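Local coordinates for putative streptothricin acetyltransferase (Bacillus anthracis, PDB 3PP9), which binds acetyl coenzyme A and, as a putative GNAT-family streptothricin acetyltransferase, probably transfers the acetyl group to an amine of that antibiotic, at residues L65-Y79 with I87-N99. Residues are numbered along the deposited sequence; the frame is centred on the assembly and turned at random. Where two conformers were deposited one is given.
Sequences LVYNEYINKPNQIIY and IIGFIVLKKNWNN. With PO4 (phosphate ion), chain E.
V92 and Y70 meet at the heart of this contact, a worked example of a preceding loop packing its aromatic side chains against one face of a β-hairpin. The CG1 methyl of V92, set anti to its own backbone nitrogen (chi1 -174°), rises over the Y70 ring in a CH-pi contact, 3.5 Å from the centroid. Its CG2 turns instead to I78 CG1, 3.9 Å away, and to the CD2 methyl of L65. Farther along, Y67 presents a ring edge to the face of F90, the planes inclined at 68°.

Beneath these groups, strands 76-79 and 87-95 run antiparallel. I77 pairs with L93 and Y79 with I91, each through two backbone hydrogen bonds; L93 N to I77 O spans 2.9 Å. On the reverse face, the side chains of I77 and L93 run alongside each other, with I77 CG2 3.9 Å from L93 CD1, and both residues pack on W128 of helix 117-131.

Q76 backs the Y70 ring from the side away from V92: in the conformer given, its NE2 stands over the ring centre. Y70 thus lies between a methyl and an amide nitrogen, consistent with largely apolar packing joining the 65-75 connection to the hairpin of the GNAT sheet.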
ATOM      1  N   LEU A  65      12.003  -8.548  -8.945  1.00 31.73           N
ATOM      2  CA  LEU A  65      12.849  -7.382  -9.248  1.00 29.08           C
ATOM      3  C   LEU A  65      13.686  -7.611 -10.503  1.00 27.61           C
ATOM      4  O   LEU A  65      14.544  -8.508 -10.524  1.00 28.93           O
ATOM      5  CB  LEU A  65      13.799  -7.087  -8.085  1.00 28.91           C
ATOM      6  CG  LEU A  65      14.834  -5.984  -8.313  1.00 28.41           C
ATOM      7  CD1 LEU A  65      14.151  -4.640  -8.664  1.00 26.55           C
ATOM      8  CD2 LEU A  65      15.754  -5.821  -7.103  1.00 29.30           C
ATOM      9  N   VAL A  66      13.439  -6.817 -11.543  1.00 24.16           N
ATOM     10  CA  VAL A  66      14.178  -6.909 -12.804  1.00 22.72           C
ATOM     11  C   VAL A  66      14.891  -5.568 -12.954  1.00 21.30           C
ATOM     12  O   VAL A  66      14.248  -4.555 -13.230  1.00 21.20           O
ATOM     13  CB  VAL A  66      13.255  -7.153 -13.978  1.00 22.94           C
ATOM     14  CG1 VAL A  66      14.052  -7.199 -15.288  1.00 23.84           C
ATOM     15  CG2 VAL A  66      12.483  -8.457 -13.780  1.00 25.34           C
ATOM     16  N   TYR A  67      16.212  -5.570 -12.779  1.00 20.21           N
ATOM     17  CA  TYR A  67      16.972  -4.309 -12.824  1.00 19.33           C
ATOM     18  C   TYR A  67      16.754  -3.482 -14.088  1.00 19.21           C
ATOM     19  O   TYR A  67      16.669  -2.243 -14.036  1.00 17.65           O
ATOM     20  CB  TYR A  67      18.490  -4.517 -12.641  1.00 19.61           C
ATOM     21  CG  TYR A  67      18.958  -5.319 -11.448  1.00 20.52           C
ATOM     22  CD1 TYR A  67      18.415  -5.142 -10.195  1.00 23.64           C
ATOM     23  CD2 TYR A  67      20.055  -6.157 -11.573  1.00 25.19           C
ATOM     24  CE1 TYR A  67      18.897  -5.864  -9.095  1.00 26.17           C
ATOM     25  CE2 TYR A  67      20.535  -6.886 -10.501  1.00 26.36           C
ATOM     26  CZ  TYR A  67      19.963  -6.741  -9.272  1.00 26.71           C
ATOM     27  OH  TYR A  67      20.477  -7.471  -8.218  1.00 32.06           O
ATOM     28  N   ASN A  68      16.649  -4.141 -15.241  1.00 19.57           N
ATOM     29  CA  ASN A  68      16.479  -3.424 -16.515  1.00 20.34           C
ATOM     30  C   ASN A  68      15.245  -2.520 -16.564  1.00 19.27           C
ATOM     31  O   ASN A  68      15.198  -1.566 -17.330  1.00 20.85           O
ATOM     32  CB  ASN A  68      16.433  -4.443 -17.662  1.00 22.12           C
ATOM     33  CG  ASN A  68      16.548  -3.808 -19.028  1.00 24.42           C
ATOM     34  OD1 ASN A  68      15.759  -4.094 -19.933  1.00 30.67           O
ATOM     35  ND2 ASN A  68      17.527  -2.935 -19.191  1.00 24.97           N
ATOM     36  N   GLU A  69      14.244  -2.830 -15.749  1.00 19.45           N
ATOM     37  CA  GLU A  69      13.017  -2.034 -15.694  1.00 20.21           C
ATOM     38  C   GLU A  69      13.240  -0.665 -15.085  1.00 19.10           C
ATOM     39  O   GLU A  69      12.371   0.199 -15.186  1.00 19.10           O
ATOM     40  CB  GLU A  69      11.954  -2.740 -14.840  1.00 21.63           C
ATOM     41  CG  GLU A  69      11.484  -4.068 -15.370  1.00 24.69           C
ATOM     42  CD  GLU A  69      10.393  -4.693 -14.508  1.00 27.46           C
ATOM     43  OE1 GLU A  69       9.991  -4.099 -13.479  1.00 32.97           O
ATOM     44  OE2 GLU A  69       9.922  -5.786 -14.872  1.00 30.37           O
ATOM     45  N   TYR A  70      14.404  -0.464 -14.471  1.00 16.75           N
ATOM     46  CA  TYR A  70      14.750   0.785 -13.794  1.00 16.36           C
ATOM     47  C   TYR A  70      15.777   1.603 -14.529  1.00 18.63           C
ATOM     48  O   TYR A  70      16.206   2.631 -14.030  1.00 18.38           O
ATOM     49  CB  TYR A  70      15.217   0.494 -12.356  1.00 16.91           C
ATOM     50  CG  TYR A  70      14.094  -0.034 -11.504  1.00 14.84           C
ATOM     51  CD1 TYR A  70      13.701  -1.355 -11.572  1.00 17.57           C
ATOM     52  CD2 TYR A  70      13.419   0.799 -10.621  1.00 14.11           C
ATOM     53  CE1 TYR A  70      12.650  -1.825 -10.803  1.00 17.14           C
ATOM     54  CE2 TYR A  70      12.371   0.328  -9.854  1.00 15.46           C
ATOM     55  CZ  TYR A  70      11.998  -0.973  -9.943  1.00 18.25           C
ATOM     56  OH  TYR A  70      10.952  -1.441  -9.180  1.00 21.57           O
ATOM     57  N   ILE A  71      16.163   1.159 -15.716  1.00 17.27           N
ATOM     58  CA  ILE A  71      17.143   1.892 -16.507  1.00 19.96           C
ATOM     59  C   ILE A  71      16.430   2.789 -17.506  1.00 20.81           C
ATOM     60  O   ILE A  71      15.470   2.367 -18.161  1.00 21.65           O
ATOM     61  CB  ILE A  71      18.120   0.926 -17.215  1.00 21.77           C
ATOM     62  CG1 ILE A  71      18.937   0.192 -16.157  1.00 24.06           C
ATOM     63  CG2 ILE A  71      19.050   1.708 -18.158  1.00 23.87           C
ATOM     64  CD1 ILE A  71      19.914  -0.845 -16.672  1.00 27.09           C
ATOM     65  N   ASN A  72      16.852   4.049 -17.563  1.00 21.30           N
ATOM     66  CA  ASN A  72      16.295   5.017 -18.504  1.00 22.88           C
ATOM     67  C   ASN A  72      14.793   5.253 -18.280  1.00 22.10           C
ATOM     68  O   ASN A  72      13.975   5.117 -19.194  1.00 24.35           O
ATOM     69  CB  ASN A  72      16.577   4.529 -19.938  1.00 23.62           C
ATOM     70  CG  ASN A  72      16.330   5.591 -20.998  1.00 28.48           C
ATOM     71  OD1 ASN A  72      16.303   6.791 -20.706  1.00 31.64           O
ATOM     72  ND2 ASN A  72      16.174   5.150 -22.245  1.00 31.38           N
ATOM     73  N   LYS A  73      14.442   5.622 -17.059  1.00 19.56           N
ATOM     74  CA  LYS A  73      13.059   5.867 -16.701  1.00 19.53           C
ATOM     75  C   LYS A  73      12.961   7.201 -15.994  1.00 20.20           C
ATOM     76  O   LYS A  73      13.798   7.540 -15.156  1.00 20.91           O
ATOM     77  CB  LYS A  73      12.558   4.809 -15.717  1.00 18.35           C
ATOM     78  CG  LYS A  73      12.719   3.368 -16.180  1.00 20.67           C
ATOM     79  CD  LYS A  73      11.842   2.950 -17.332  1.00 24.59           C
ATOM     80  CE  LYS A  73      10.391   2.841 -16.935  1.00 26.21           C
ATOM     81  NZ  LYS A  73       9.620   2.153 -18.020  1.00 25.63           N
ATOM     82  N   PRO A  74      11.906   7.953 -16.286  1.00 21.23           N
ATOM     83  CA  PRO A  74      11.792   9.220 -15.585  1.00 21.36           C
ATOM     84  C   PRO A  74      11.527   9.146 -14.090  1.00 21.43           C
ATOM     85  O   PRO A  74      12.145   9.901 -13.317  1.00 22.41           O
ATOM     86  CB  PRO A  74      10.577   9.879 -16.252  1.00 22.94           C
ATOM     87  CG  PRO A  74      10.360   9.159 -17.510  1.00 24.63           C
ATOM     88  CD  PRO A  74      10.926   7.804 -17.374  1.00 21.52           C
ATOM     89  N   ASN A  75      10.681   8.208 -13.670  1.00 19.16           N
ATOM     90  CA  ASN A  75      10.253   8.147 -12.267  1.00 18.57           C
ATOM     91  C   ASN A  75      10.710   6.970 -11.446  1.00 17.10           C
ATOM     92  O   ASN A  75      10.132   6.678 -10.406  1.00 16.99           O
ATOM     93  CB  ASN A  75       8.733   8.259 -12.176  1.00 19.64           C
ATOM     94  CG  ASN A  75       8.212   9.598 -12.632  1.00 23.42           C
ATOM     95  OD1 ASN A  75       8.924  10.600 -12.615  1.00 27.06           O
ATOM     96  ND2 ASN A  75       6.950   9.623 -13.014  1.00 25.03           N
ATOM     97  N   GLN A  76      11.709   6.254 -11.937  0.50 16.25           N
ATOM     98  CA  GLN A  76      12.252   5.151 -11.150  0.50 15.88           C
ATOM     99  C   GLN A  76      13.728   5.037 -11.514  0.50 15.13           C
ATOM    100  O   GLN A  76      14.150   5.476 -12.585  0.50 15.76           O
ATOM    101  CB  GLN A  76      11.420   3.860 -11.253  0.50 17.22           C
ATOM    102  CG  GLN A  76      11.461   3.088 -12.524  0.50 18.81           C
ATOM    103  CD  GLN A  76      10.540   1.857 -12.464  0.50 22.79           C
ATOM    104  OE1 GLN A  76       9.605   1.795 -11.655  0.50 23.96           O
ATOM    105  NE2 GLN A  76      10.804   0.880 -13.318  0.50 21.67           N
ATOM    106  N   ILE A  77      14.521   4.495 -10.599  1.00 13.73           N
ATOM    107  CA  ILE A  77      15.946   4.403 -10.800  1.00 13.49           C
ATOM    108  C   ILE A  77      16.569   3.440  -9.820  1.00 12.69           C
ATOM    109  O   ILE A  77      15.964   3.115  -8.808  1.00 13.10           O
ATOM    110  CB  ILE A  77      16.569   5.826 -10.524  1.00 14.04           C
ATOM    111  CG1 ILE A  77      18.015   5.969 -10.976  1.00 14.79           C
ATOM    112  CG2 ILE A  77      16.464   6.203  -9.043  1.00 13.70           C
ATOM    113  CD1 ILE A  77      18.467   7.481 -10.995  1.00 16.06           C
ATOM    114  N   ILE A  78      17.758   2.958 -10.174  1.00 12.18           N
ATOM    115  CA  ILE A  78      18.576   2.131  -9.281  1.00 11.34           C
ATOM    116  C   ILE A  78      19.950   2.788  -9.121  1.00 11.92           C
ATOM    117  O   ILE A  78      20.543   3.268 -10.109  1.00 13.04           O
ATOM    118  CB  ILE A  78      18.751   0.678  -9.768  1.00 11.46           C
ATOM    119  CG1 ILE A  78      17.417  -0.039  -9.631  1.00 12.26           C
ATOM    120  CG2 ILE A  78      19.826  -0.043  -8.959  1.00 13.85           C
ATOM    121  CD1 ILE A  78      17.378  -1.476 -10.185  1.00 14.17           C
ATOM    122  N   TYR A  79      20.405   2.893  -7.877  1.00 12.42           N
ATOM    123  CA  TYR A  79      21.761   3.364  -7.622  1.00 12.66           C
ATOM    124  C   TYR A  79      22.526   2.175  -7.088  1.00 13.32           C
ATOM    125  O   TYR A  79      21.997   1.406  -6.289  1.00 13.79           O
ATOM    126  CB  TYR A  79      21.841   4.504  -6.627  1.00 12.80           C
ATOM    127  CG  TYR A  79      21.300   5.800  -7.145  1.00 12.50           C
ATOM    128  CD1 TYR A  79      22.082   6.623  -7.934  1.00 14.66           C
ATOM    129  CD2 TYR A  79      20.029   6.223  -6.820  1.00 13.97           C
ATOM    130  CE1 TYR A  79      21.591   7.825  -8.429  1.00 14.49           C
ATOM    131  CE2 TYR A  79      19.545   7.431  -7.283  1.00 14.21           C
ATOM    132  CZ  TYR A  79      20.326   8.221  -8.079  1.00 15.73           C
ATOM    133  OH  TYR A  79      19.832   9.436  -8.546  1.00 19.47           O
ATOM    134  N   ILE A  87      30.249  -4.358  -7.297  1.00 20.60           N
ATOM    135  CA  ILE A  87      28.992  -3.850  -6.790  1.00 18.88           C
ATOM    136  C   ILE A  87      28.754  -4.573  -5.449  1.00 18.90           C
ATOM    137  O   ILE A  87      28.690  -5.807  -5.397  1.00 21.32           O
ATOM    138  CB  ILE A  87      27.839  -4.127  -7.762  1.00 18.43           C
ATOM    139  CG1 ILE A  87      28.065  -3.360  -9.066  1.00 20.92           C
ATOM    140  CG2 ILE A  87      26.468  -3.765  -7.109  1.00 17.66           C
ATOM    141  CD1 ILE A  87      27.116  -3.748 -10.206  1.00 22.76           C
ATOM    142  N   ILE A  88      28.656  -3.804  -4.366  1.00 16.71           N
ATOM    143  CA  ILE A  88      28.446  -4.364  -3.020  1.00 16.58           C
ATOM    144  C   ILE A  88      27.092  -3.993  -2.397  1.00 16.39           C
ATOM    145  O   ILE A  88      26.799  -4.360  -1.255  1.00 16.48           O
ATOM    146  CB  ILE A  88      29.578  -3.970  -2.054  1.00 16.66           C
ATOM    147  CG1 ILE A  88      29.569  -2.457  -1.772  1.00 17.16           C
ATOM    148  CG2 ILE A  88      30.920  -4.469  -2.601  1.00 17.77           C
ATOM    149  CD1 ILE A  88      30.490  -2.016  -0.609  1.00 20.63           C
ATOM    150  N   GLY A  89      26.287  -3.234  -3.129  1.00 15.59           N
ATOM    151  CA  GLY A  89      24.977  -2.848  -2.614  1.00 14.53           C
ATOM    152  C   GLY A  89      24.217  -2.031  -3.640  1.00 13.96           C
ATOM    153  O   GLY A  89      24.792  -1.621  -4.637  1.00 14.38           O
ATOM    154  N   PHE A  90      22.922  -1.844  -3.421  1.00 14.17           N
ATOM    155  CA  PHE A  90      22.116  -1.089  -4.355  1.00 12.92           C
ATOM    156  C   PHE A  90      20.818  -0.642  -3.686  1.00 12.92           C
ATOM    157  O   PHE A  90      20.452  -1.121  -2.611  1.00 12.07           O
ATOM    158  CB  PHE A  90      21.821  -1.915  -5.621  1.00 14.54           C
ATOM    159  CG  PHE A  90      21.055  -3.169  -5.359  1.00 15.58           C
ATOM    160  CD1 PHE A  90      21.709  -4.367  -5.143  1.00 16.21           C
ATOM    161  CD2 PHE A  90      19.683  -3.155  -5.296  1.00 17.22           C
ATOM    162  CE1 PHE A  90      20.991  -5.531  -4.884  1.00 19.04           C
ATOM    163  CE2 PHE A  90      18.959  -4.322  -5.040  1.00 17.68           C
ATOM    164  CZ  PHE A  90      19.621  -5.500  -4.815  1.00 19.16           C
ATOM    165  N   ILE A  91      20.174   0.349  -4.292  1.00 11.43           N
ATOM    166  CA  ILE A  91      18.895   0.836  -3.825  1.00 11.92           C
ATOM    167  C   ILE A  91      17.995   1.019  -5.057  1.00 12.72           C
ATOM    168  O   ILE A  91      18.448   1.530  -6.097  1.00 12.99           O
ATOM    169  CB  ILE A  91      19.006   2.117  -2.948  1.00 11.93           C
ATOM    170  CG1 ILE A  91      17.678   2.428  -2.278  1.00 11.48           C
ATOM    171  CG2 ILE A  91      19.553   3.291  -3.768  1.00 12.39           C
ATOM    172  CD1 ILE A  91      17.802   3.483  -1.170  1.00 13.04           C
ATOM    173  N   VAL A  92      16.746   0.545  -4.932  1.00 11.78           N
ATOM    174  CA  VAL A  92      15.742   0.571  -5.993  1.00 12.62           C
ATOM    175  C   VAL A  92      14.659   1.566  -5.577  1.00 12.26           C
ATOM    176  O   VAL A  92      14.041   1.426  -4.523  1.00 12.76           O
ATOM    177  CB  VAL A  92      15.120  -0.825  -6.196  1.00 12.30           C
ATOM    178  CG1 VAL A  92      14.175  -0.837  -7.397  1.00 14.22           C
ATOM    179  CG2 VAL A  92      16.215  -1.918  -6.397  1.00 14.73           C
ATOM    180  N   LEU A  93      14.413   2.560  -6.420  1.00 12.10           N
ATOM    181  CA  LEU A  93      13.463   3.610  -6.108  1.00 12.46           C
ATOM    182  C   LEU A  93      12.425   3.872  -7.193  1.00 13.45           C
ATOM    183  O   LEU A  93      12.706   3.701  -8.374  1.00 14.28           O
ATOM    184  CB  LEU A  93      14.271   4.920  -6.011  1.00 13.31           C
ATOM    185  CG  LEU A  93      15.374   4.943  -4.961  1.00 12.98           C
ATOM    186  CD1 LEU A  93      16.284   6.139  -5.143  1.00 14.69           C
ATOM    187  CD2 LEU A  93      14.792   4.925  -3.576  1.00 15.63           C
ATOM    188  N   LYS A  94      11.235   4.290  -6.777  0.50 14.14           N
ATOM    189  CA  LYS A  94      10.185   4.675  -7.718  0.50 15.23           C
ATOM    190  C   LYS A  94       9.488   5.885  -7.113  0.50 15.62           C
ATOM    191  O   LYS A  94       9.720   6.236  -5.947  0.50 15.11           O
ATOM    192  CB  LYS A  94       9.114   3.610  -7.916  0.50 15.98           C
ATOM    193  CG  LYS A  94       8.196   3.431  -6.747  0.50 18.43           C
ATOM    194  CD  LYS A  94       6.996   2.556  -7.104  0.50 20.79           C
ATOM    195  CE  LYS A  94       6.060   2.407  -5.911  0.50 21.95           C
ATOM    196  NZ  LYS A  94       4.878   1.551  -6.227  0.50 25.09           N
ATOM    197  N   LYS A  95       8.701   6.575  -7.929  1.00 16.69           N
ATOM    198  CA  LYS A  95       7.888   7.680  -7.429  1.00 17.18           C
ATOM    199  C   LYS A  95       6.528   7.067  -7.147  1.00 18.54           C
ATOM    200  O   LYS A  95       5.936   6.434  -8.021  1.00 21.24           O
ATOM    201  CB  LYS A  95       7.784   8.800  -8.449  1.00 18.26           C
ATOM    202  CG  LYS A  95       6.992   9.976  -7.943  1.00 20.00           C
ATOM    203  CD  LYS A  95       6.934  11.029  -9.020  1.00 23.33           C
ATOM    204  CE  LYS A  95       6.188  12.255  -8.583  1.00 28.74           C
ATOM    205  NZ  LYS A  95       6.212  13.273  -9.680  1.00 32.05           N
ATOM    206  N   ASN A  96       6.018   7.265  -5.939  1.00 18.40           N
ATOM    207  CA  ASN A  96       4.737   6.693  -5.526  1.00 20.24           C
ATOM    208  C   ASN A  96       3.545   7.599  -5.846  1.00 21.68           C
ATOM    209  O   ASN A  96       3.713   8.771  -6.160  1.00 21.78           O
ATOM    210  CB  ASN A  96       4.789   6.446  -4.017  1.00 19.93           C
ATOM    211  CG  ASN A  96       3.772   5.445  -3.549  1.00 23.13           C
ATOM    212  OD1 ASN A  96       3.423   4.527  -4.288  1.00 26.31           O
ATOM    213  ND2 ASN A  96       3.329   5.573  -2.306  1.00 25.91           N
ATOM    214  N   TRP A  97       2.330   7.064  -5.738  1.00 23.70           N
ATOM    215  CA  TRP A  97       1.123   7.868  -6.003  1.00 25.04           C
ATOM    216  C   TRP A  97       0.981   9.115  -5.119  1.00 25.31           C
ATOM    217  O   TRP A  97       0.338  10.079  -5.524  1.00 26.34           O
ATOM    218  CB  TRP A  97      -0.147   7.024  -5.849  1.00 26.93           C
ATOM    219  CG  TRP A  97      -0.384   6.513  -4.452  1.00 26.65           C
ATOM    220  CD1 TRP A  97       0.025   5.322  -3.939  1.00 28.63           C
ATOM    221  CD2 TRP A  97      -1.097   7.177  -3.403  1.00 28.75           C
ATOM    222  NE1 TRP A  97      -0.381   5.202  -2.629  1.00 27.11           N
ATOM    223  CE2 TRP A  97      -1.067   6.329  -2.274  1.00 29.05           C
ATOM    224  CE3 TRP A  97      -1.745   8.410  -3.301  1.00 30.93           C
ATOM    225  CZ2 TRP A  97      -1.668   6.675  -1.068  1.00 29.05           C
ATOM    226  CZ3 TRP A  97      -2.336   8.753  -2.104  1.00 32.27           C
ATOM    227  CH2 TRP A  97      -2.290   7.890  -1.000  1.00 31.66           C
ATOM    228  N   ASN A  98       1.548   9.092  -3.912  1.00 23.18           N
ATOM    229  CA  ASN A  98       1.456  10.236  -2.999  1.00 23.92           C
ATOM    230  C   ASN A  98       2.624  11.198  -3.160  1.00 23.23           C
ATOM    231  O   ASN A  98       2.856  12.042  -2.301  1.00 25.08           O
ATOM    232  CB  ASN A  98       1.385   9.774  -1.549  1.00 23.83           C
ATOM    233  CG  ASN A  98       2.689   9.224  -1.055  1.00 22.66           C
ATOM    234  OD1 ASN A  98       3.533   8.799  -1.846  1.00 20.08           O
ATOM    235  ND2 ASN A  98       2.865   9.202   0.271  1.00 23.28           N
ATOM    236  N   ASN A  99       3.355  11.055  -4.262  1.00 23.24           N
ATOM    237  CA  ASN A  99       4.490  11.896  -4.585  1.00 23.58           C
ATOM    238  C   ASN A  99       5.793  11.586  -3.891  1.00 22.63           C
ATOM    239  O   ASN A  99       6.810  12.102  -4.303  1.00 25.15           O
ATOM    240  CB  ASN A  99       4.151  13.391  -4.508  1.00 25.57           C
ATOM    241  CG  ASN A  99       3.150  13.811  -5.571  1.00 30.29           C
ATOM    242  OD1 ASN A  99       2.295  14.658  -5.328  1.00 39.55           O
ATOM    243  ND2 ASN A  99       3.245  13.203  -6.753  1.00 32.03           N
TER
HETATM  244  P   PO4 E 186       1.357   2.540  -0.610  1.00 46.79           P
HETATM  245  O1  PO4 E 186       2.223   1.869  -1.652  1.00 49.79           O
HETATM  246  O2  PO4 E 186      -0.083   2.572  -1.069  1.00 48.12           O
HETATM  247  O3  PO4 E 186       1.507   1.783   0.682  1.00 48.87           O
HETATM  248  O4  PO4 E 186       1.835   3.961  -0.442  1.00 48.30           O
HETATM  249  O   HOH W   1       6.932   5.488 -10.493  1.00 21.20           O